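Long-range contact in TetR/AcrR family transcriptional regulator (Bradyrhizobium diazoefficiens, PDB 6G8G), which binds the flavonoid genistein and, as a dimeric TetR-family repressor, probably releases its DNA in response to flavonoids: residues Phe100-Arg111 against Leu172-Ile183. Residues are numbered along the deposited sequence; the frame is centred on the assembly and turned at random.
Sequences FARQYLHTFIHR and LSLVRGELPLLI. With GEN (genistein), chain G.
Leu-172 sets its CD2 methyl over one face of the Tyr-104 ring in a CH-pi contact, 3.6 Å from the centroid and 16° off the ring normal. The opposite face of that ring is covered by Phe-108 CE2, so the phenol lies between a leucine methyl and an aromatic edge. The same CD2 also reaches the edge of the Phe-100 ring. One turn on, Val-175 spreads its two methyls: CG2 meets Ala-101 CB, and CG1 packs against Leu-105 CD2 at 3.8 Å. Ile-199 of helix 192-210 touches both Ala-101 and Leu-105.

Arg-176 brings the polar link. Its extended chi1 and chi2 carry CD to 3.6 Å from Phe-108 CZ, and the bend at chi3 (72°) then turns the guanidinium so that NH1 donates a hydrogen bond to Tyr-104 OH (2.9 Å). The hydroxyl lies near the guanidinium plane, and the N-H...O angle is 151°. Arg-176 NH2 makes a weak hydrogen bond to Gly-177 O of the second subunit, tying this site to the dimer interface. Past the type II' turn from Arg-176 to Leu-179, Pro-180 CG comes 4.0 Å from Phe-108 CE1. Pro-180 CB and Leu-181 CD1 face genistein, whose O14 sits at the edge of the Phe-108 ring. Ile-183 CD1 packs against Phe-108 CB, and its CG2 lies over the guanidinium face of Arg-111, the C-prime residue of the Schellman motif that ends helix 93-109.

Phe-108, Pro-180 and Leu-181 thus line the genistein pocket where helix 93-109 meets the junction of helices 164-176 and 179-185; the rest is helix packing in the all-helical C-terminal ligand-binding domain of a TetR-family regulator.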
loop_
_atom_site.group_PDB
_atom_site.type_symbol
_atom_site.label_atom_id
_atom_site.label_comp_id
_atom_site.label_asym_id
_atom_site.label_seq_id
_atom_site.Cartn_x
_atom_site.Cartn_y
_atom_site.Cartn_z
ATOM N N PHE A 100 -3.252 -5.463 -19.447
ATOM C CA PHE A 100 -2.305 -4.672 -18.702
ATOM C C PHE A 100 -2.539 -4.868 -17.210
ATOM O O PHE A 100 -1.612 -5.089 -16.436
ATOM C CB PHE A 100 -2.461 -3.202 -19.093
ATOM C CG PHE A 100 -1.397 -2.310 -18.525
ATOM C CD1 PHE A 100 -0.216 -2.097 -19.217
ATOM C CD2 PHE A 100 -1.562 -1.697 -17.304
ATOM C CE1 PHE A 100 0.778 -1.287 -18.707
ATOM C CE2 PHE A 100 -0.573 -0.872 -16.795
ATOM C CZ PHE A 100 0.605 -0.672 -17.490
ATOM N N ALA A 101 -3.803 -4.794 -16.815
ATOM C CA ALA A 101 -4.154 -5.032 -15.438
ATOM C C ALA A 101 -3.654 -6.383 -14.979
ATOM O O ALA A 101 -3.061 -6.494 -13.924
ATOM C CB ALA A 101 -5.653 -4.948 -15.262
ATOM N N ARG A 102 -3.893 -7.414 -15.769
ATOM C CA ARG A 102 -3.493 -8.750 -15.347
ATOM C C ARG A 102 -2.008 -8.802 -15.073
ATOM O O ARG A 102 -1.596 -9.362 -14.094
ATOM C CB ARG A 102 -3.895 -9.791 -16.386
ATOM C CG ARG A 102 -3.839 -11.226 -15.874
ATOM C CD ARG A 102 -4.296 -12.253 -16.922
ATOM N NE ARG A 102 -5.712 -12.124 -17.346
ATOM C CZ ARG A 102 -6.143 -11.519 -18.458
ATOM N NH1 ARG A 102 -5.304 -10.950 -19.322
ATOM N NH2 ARG A 102 -7.438 -11.475 -18.717
ATOM N N GLN A 103 -1.189 -8.188 -15.916
ATOM C CA GLN A 103 0.267 -8.285 -15.714
ATOM C C GLN A 103 0.665 -7.465 -14.512
ATOM O O GLN A 103 1.535 -7.858 -13.761
ATOM C CB GLN A 103 1.054 -7.861 -16.958
ATOM C CG GLN A 103 0.848 -8.732 -18.220
ATOM C CD GLN A 103 0.716 -10.220 -17.944
ATOM O OE1 GLN A 103 -0.294 -10.848 -18.324
ATOM N NE2 GLN A 103 1.706 -10.794 -17.267
ATOM N N TYR A 104 -0.018 -6.346 -14.304
ATOM C CA TYR A 104 0.231 -5.466 -13.147
ATOM C C TYR A 104 0.001 -6.173 -11.825
ATOM O O TYR A 104 0.828 -6.114 -10.929
ATOM C CB TYR A 104 -0.709 -4.285 -13.235
ATOM C CG TYR A 104 -0.590 -3.288 -12.152
ATOM C CD1 TYR A 104 0.612 -2.659 -11.902
ATOM C CD2 TYR A 104 -1.670 -2.944 -11.403
ATOM C CE1 TYR A 104 0.729 -1.707 -10.910
ATOM C CE2 TYR A 104 -1.577 -1.999 -10.390
ATOM C CZ TYR A 104 -0.381 -1.368 -10.157
ATOM O OH TYR A 104 -0.279 -0.469 -9.126
ATOM N N LEU A 105 -1.098 -6.894 -11.711
ATOM C CA LEU A 105 -1.355 -7.608 -10.491
ATOM C C LEU A 105 -0.413 -8.763 -10.284
ATOM O O LEU A 105 -0.164 -9.124 -9.143
ATOM C CB LEU A 105 -2.791 -8.123 -10.443
ATOM C CG LEU A 105 -3.827 -7.015 -10.414
ATOM C CD1 LEU A 105 -5.200 -7.623 -10.274
ATOM C CD2 LEU A 105 -3.604 -6.017 -9.292
ATOM N N HIS A 106 0.080 -9.378 -11.353
ATOM C CA HIS A 106 1.025 -10.469 -11.196
ATOM C C HIS A 106 2.170 -10.051 -10.264
ATOM O O HIS A 106 2.602 -10.797 -9.366
ATOM C CB HIS A 106 1.578 -10.806 -12.605
ATOM C CG HIS A 106 2.660 -11.840 -12.631
ATOM N ND1 HIS A 106 2.425 -13.194 -12.503
ATOM C CD2 HIS A 106 4.000 -11.700 -12.794
ATOM C CE1 HIS A 106 3.581 -13.841 -12.566
ATOM N NE2 HIS A 106 4.550 -12.957 -12.740
ATOM N N THR A 107 2.661 -8.845 -10.483
ATOM C CA THR A 107 3.730 -8.330 -9.653
ATOM C C THR A 107 3.416 -8.376 -8.190
ATOM O O THR A 107 4.258 -8.661 -7.367
ATOM C CB THR A 107 3.922 -6.835 -9.957
ATOM O OG1 THR A 107 4.553 -6.717 -11.224
ATOM C CG2 THR A 107 4.745 -6.117 -8.879
ATOM N N PHE A 108 2.231 -7.965 -7.847
ATOM C CA PHE A 108 1.868 -7.927 -6.436
ATOM C C PHE A 108 1.706 -9.294 -5.858
ATOM O O PHE A 108 2.179 -9.567 -4.769
ATOM C CB PHE A 108 0.557 -7.196 -6.247
ATOM C CG PHE A 108 0.703 -5.751 -6.302
ATOM C CD1 PHE A 108 1.170 -5.090 -5.219
ATOM C CD2 PHE A 108 0.382 -5.045 -7.438
ATOM C CE1 PHE A 108 1.302 -3.707 -5.241
ATOM C CE2 PHE A 108 0.529 -3.666 -7.494
ATOM C CZ PHE A 108 0.984 -2.988 -6.379
ATOM N N ILE A 109 1.023 -10.141 -6.598
ATOM C CA ILE A 109 0.690 -11.479 -6.128
ATOM C C ILE A 109 1.957 -12.302 -5.884
ATOM O O ILE A 109 2.054 -12.975 -4.890
ATOM C CB ILE A 109 -0.198 -12.180 -7.141
ATOM C CG1 ILE A 109 -1.566 -11.508 -7.125
ATOM C CG2 ILE A 109 -0.303 -13.661 -6.853
ATOM C CD1 ILE A 109 -2.306 -11.653 -8.430
ATOM N N HIS A 110 2.953 -12.171 -6.751
ATOM C CA HIS A 110 4.203 -12.910 -6.586
ATOM C C HIS A 110 5.240 -12.089 -5.861
ATOM O O HIS A 110 6.425 -12.353 -5.937
ATOM C CB HIS A 110 4.697 -13.416 -7.966
ATOM C CG HIS A 110 3.806 -14.459 -8.531
ATOM N ND1 HIS A 110 2.710 -14.141 -9.298
ATOM C CD2 HIS A 110 3.757 -15.794 -8.329
ATOM C CE1 HIS A 110 2.034 -15.239 -9.579
ATOM N NE2 HIS A 110 2.647 -16.255 -8.999
ATOM N N ARG A 111 4.802 -11.031 -5.229
ATOM C CA ARG A 111 5.638 -10.260 -4.333
ATOM C C ARG A 111 6.985 -9.941 -4.927
ATOM O O ARG A 111 8.011 -10.124 -4.286
ATOM C CB ARG A 111 5.796 -11.001 -3.021
ATOM C CG ARG A 111 4.495 -11.416 -2.386
ATOM C CD ARG A 111 4.798 -11.868 -0.996
ATOM N NE ARG A 111 3.619 -12.479 -0.413
ATOM C CZ ARG A 111 3.399 -12.565 0.892
ATOM N NH1 ARG A 111 2.272 -13.133 1.327
ATOM N NH2 ARG A 111 4.290 -12.074 1.764
ATOM N N LEU A 172 -5.292 2.129 -11.958
ATOM C CA LEU A 172 -4.462 1.244 -11.184
ATOM C C LEU A 172 -4.902 1.184 -9.728
ATOM O O LEU A 172 -4.989 0.102 -9.158
ATOM C CB LEU A 172 -3.006 1.650 -11.304
ATOM C CG LEU A 172 -2.437 1.565 -12.731
ATOM C CD1 LEU A 172 -1.132 2.331 -12.852
ATOM C CD2 LEU A 172 -2.221 0.116 -13.138
ATOM N N SER A 173 -5.254 2.309 -9.136
ATOM C CA SER A 173 -5.848 2.265 -7.799
ATOM C C SER A 173 -7.115 1.399 -7.747
ATOM O O SER A 173 -7.291 0.665 -6.804
ATOM C CB SER A 173 -6.168 3.651 -7.312
ATOM O OG SER A 173 -4.970 4.401 -7.316
ATOM N N LEU A 174 -7.954 1.446 -8.773
ATOM C CA LEU A 174 -9.155 0.638 -8.765
ATOM C C LEU A 174 -8.866 -0.849 -8.808
ATOM O O LEU A 174 -9.423 -1.619 -8.057
ATOM C CB LEU A 174 -10.046 0.982 -9.931
ATOM C CG LEU A 174 -10.673 2.350 -9.753
ATOM C CD1 LEU A 174 -11.263 2.829 -11.058
ATOM C CD2 LEU A 174 -11.740 2.298 -8.664
ATOM N N VAL A 175 -7.975 -1.236 -9.689
ATOM C CA VAL A 175 -7.696 -2.623 -9.980
ATOM C C VAL A 175 -6.918 -3.227 -8.834
ATOM O O VAL A 175 -7.092 -4.382 -8.464
ATOM C CB VAL A 175 -6.915 -2.670 -11.297
ATOM C CG1 VAL A 175 -5.814 -3.702 -11.270
ATOM C CG2 VAL A 175 -7.866 -2.948 -12.431
ATOM N N ARG A 176 -6.017 -2.426 -8.300
ATOM C CA ARG A 176 -5.162 -2.838 -7.193
ATOM C C ARG A 176 -5.999 -2.934 -5.940
ATOM O O ARG A 176 -5.857 -3.840 -5.163
ATOM C CB ARG A 176 -4.086 -1.753 -7.028
ATOM C CG ARG A 176 -3.057 -1.989 -5.973
ATOM C CD ARG A 176 -1.951 -0.974 -6.109
ATOM N NE ARG A 176 -2.376 0.346 -5.684
ATOM C CZ ARG A 176 -2.313 1.448 -6.418
ATOM N NH1 ARG A 176 -1.852 1.421 -7.651
ATOM N NH2 ARG A 176 -2.710 2.592 -5.911
ATOM N N GLY A 177 -6.862 -1.950 -5.760
ATOM C CA GLY A 177 -7.700 -1.816 -4.596
ATOM C C GLY A 177 -6.982 -2.076 -3.305
ATOM O O GLY A 177 -6.079 -1.358 -2.907
ATOM N N GLU A 178 -7.376 -3.178 -2.717
ATOM C CA GLU A 178 -7.079 -3.529 -1.368
ATOM C C GLU A 178 -6.043 -4.657 -1.326
ATOM O O GLU A 178 -5.656 -5.098 -0.251
ATOM C CB GLU A 178 -8.360 -4.112 -0.827
ATOM C CG GLU A 178 -8.841 -3.594 0.481
ATOM C CD GLU A 178 -9.960 -4.492 1.011
ATOM O OE1 GLU A 178 -10.428 -5.434 0.290
ATOM O OE2 GLU A 178 -10.350 -4.240 2.174
ATOM N N LEU A 179 -5.666 -5.204 -2.488
ATOM C CA LEU A 179 -4.964 -6.459 -2.506
ATOM C C LEU A 179 -3.598 -6.334 -1.924
ATOM O O LEU A 179 -3.153 -7.241 -1.258
ATOM C CB LEU A 179 -4.891 -7.074 -3.904
ATOM C CG LEU A 179 -6.267 -7.246 -4.547
ATOM C CD1 LEU A 179 -6.121 -7.310 -6.054
ATOM C CD2 LEU A 179 -6.953 -8.520 -4.038
ATOM N N PRO A 180 -2.935 -5.220 -2.154
ATOM C CA PRO A 180 -1.590 -5.143 -1.621
ATOM C C PRO A 180 -1.590 -5.358 -0.110
ATOM O O PRO A 180 -0.732 -6.044 0.421
ATOM C CB PRO A 180 -1.168 -3.719 -1.938
ATOM C CG PRO A 180 -2.029 -3.275 -3.054
ATOM C CD PRO A 180 -3.287 -4.068 -3.000
ATOM N N LEU A 181 -2.572 -4.765 0.558
ATOM C CA LEU A 181 -2.759 -4.912 1.990
ATOM C C LEU A 181 -3.071 -6.340 2.380
ATOM O O LEU A 181 -2.423 -6.900 3.254
ATOM C CB LEU A 181 -3.918 -4.031 2.489
ATOM C CG LEU A 181 -4.223 -4.216 3.985
ATOM C CD1 LEU A 181 -3.108 -3.607 4.825
ATOM C CD2 LEU A 181 -5.551 -3.594 4.314
ATOM N N LEU A 182 -4.048 -6.940 1.716
ATOM C CA LEU A 182 -4.369 -8.333 1.979
ATOM C C LEU A 182 -3.148 -9.272 1.823
ATOM O O LEU A 182 -2.909 -10.148 2.641
ATOM C CB LEU A 182 -5.475 -8.761 1.052
ATOM C CG LEU A 182 -6.786 -8.041 1.366
ATOM C CD1 LEU A 182 -7.864 -8.301 0.325
ATOM C CD2 LEU A 182 -7.302 -8.493 2.714
ATOM N N ILE A 183 -2.343 -9.037 0.795
ATOM C CA ILE A 183 -1.206 -9.873 0.521
ATOM C C ILE A 183 -0.192 -9.771 1.631
ATOM O O ILE A 183 0.306 -10.759 2.141
ATOM C CB ILE A 183 -0.571 -9.464 -0.823
ATOM C CG1 ILE A 183 -1.454 -9.955 -1.960
ATOM C CG2 ILE A 183 0.820 -10.040 -0.987
ATOM C CD1 ILE A 183 -1.105 -9.346 -3.298
HETATM C C1 GEN G . -2.440 -0.179 4.984
HETATM C C2 GEN G . -3.862 0.027 5.033
HETATM O O2 GEN G . -4.524 0.255 6.219
HETATM C C3 GEN G . -4.682 0.020 3.902
HETATM C C4 GEN G . -4.126 -0.201 2.669
HETATM O O4 GEN G . -4.982 -0.201 1.614
HETATM C C5 GEN G . -2.641 -0.438 2.574
HETATM C C6 GEN G . -1.986 -0.686 1.288
HETATM O O6 GEN G . -2.729 -0.676 0.268
HETATM C C7 GEN G . -0.492 -0.980 1.286
HETATM C C8 GEN G . 0.264 -0.909 2.497
HETATM O O9 GEN G . -0.346 -0.663 3.678
HETATM C C10 GEN G . -1.745 -0.425 3.777
HETATM C C11 GEN G . 0.204 -1.021 -0.043
HETATM C C12 GEN G . 1.503 -1.493 -0.316
HETATM C C13 GEN G . 2.019 -1.261 -1.621
HETATM C C14 GEN G . 1.314 -0.496 -2.601
HETATM O O14 GEN G . 1.824 -0.274 -3.853
HETATM C C15 GEN G . 0.071 0.055 -2.307
HETATM C C16 GEN G . -0.435 -0.183 -1.042
#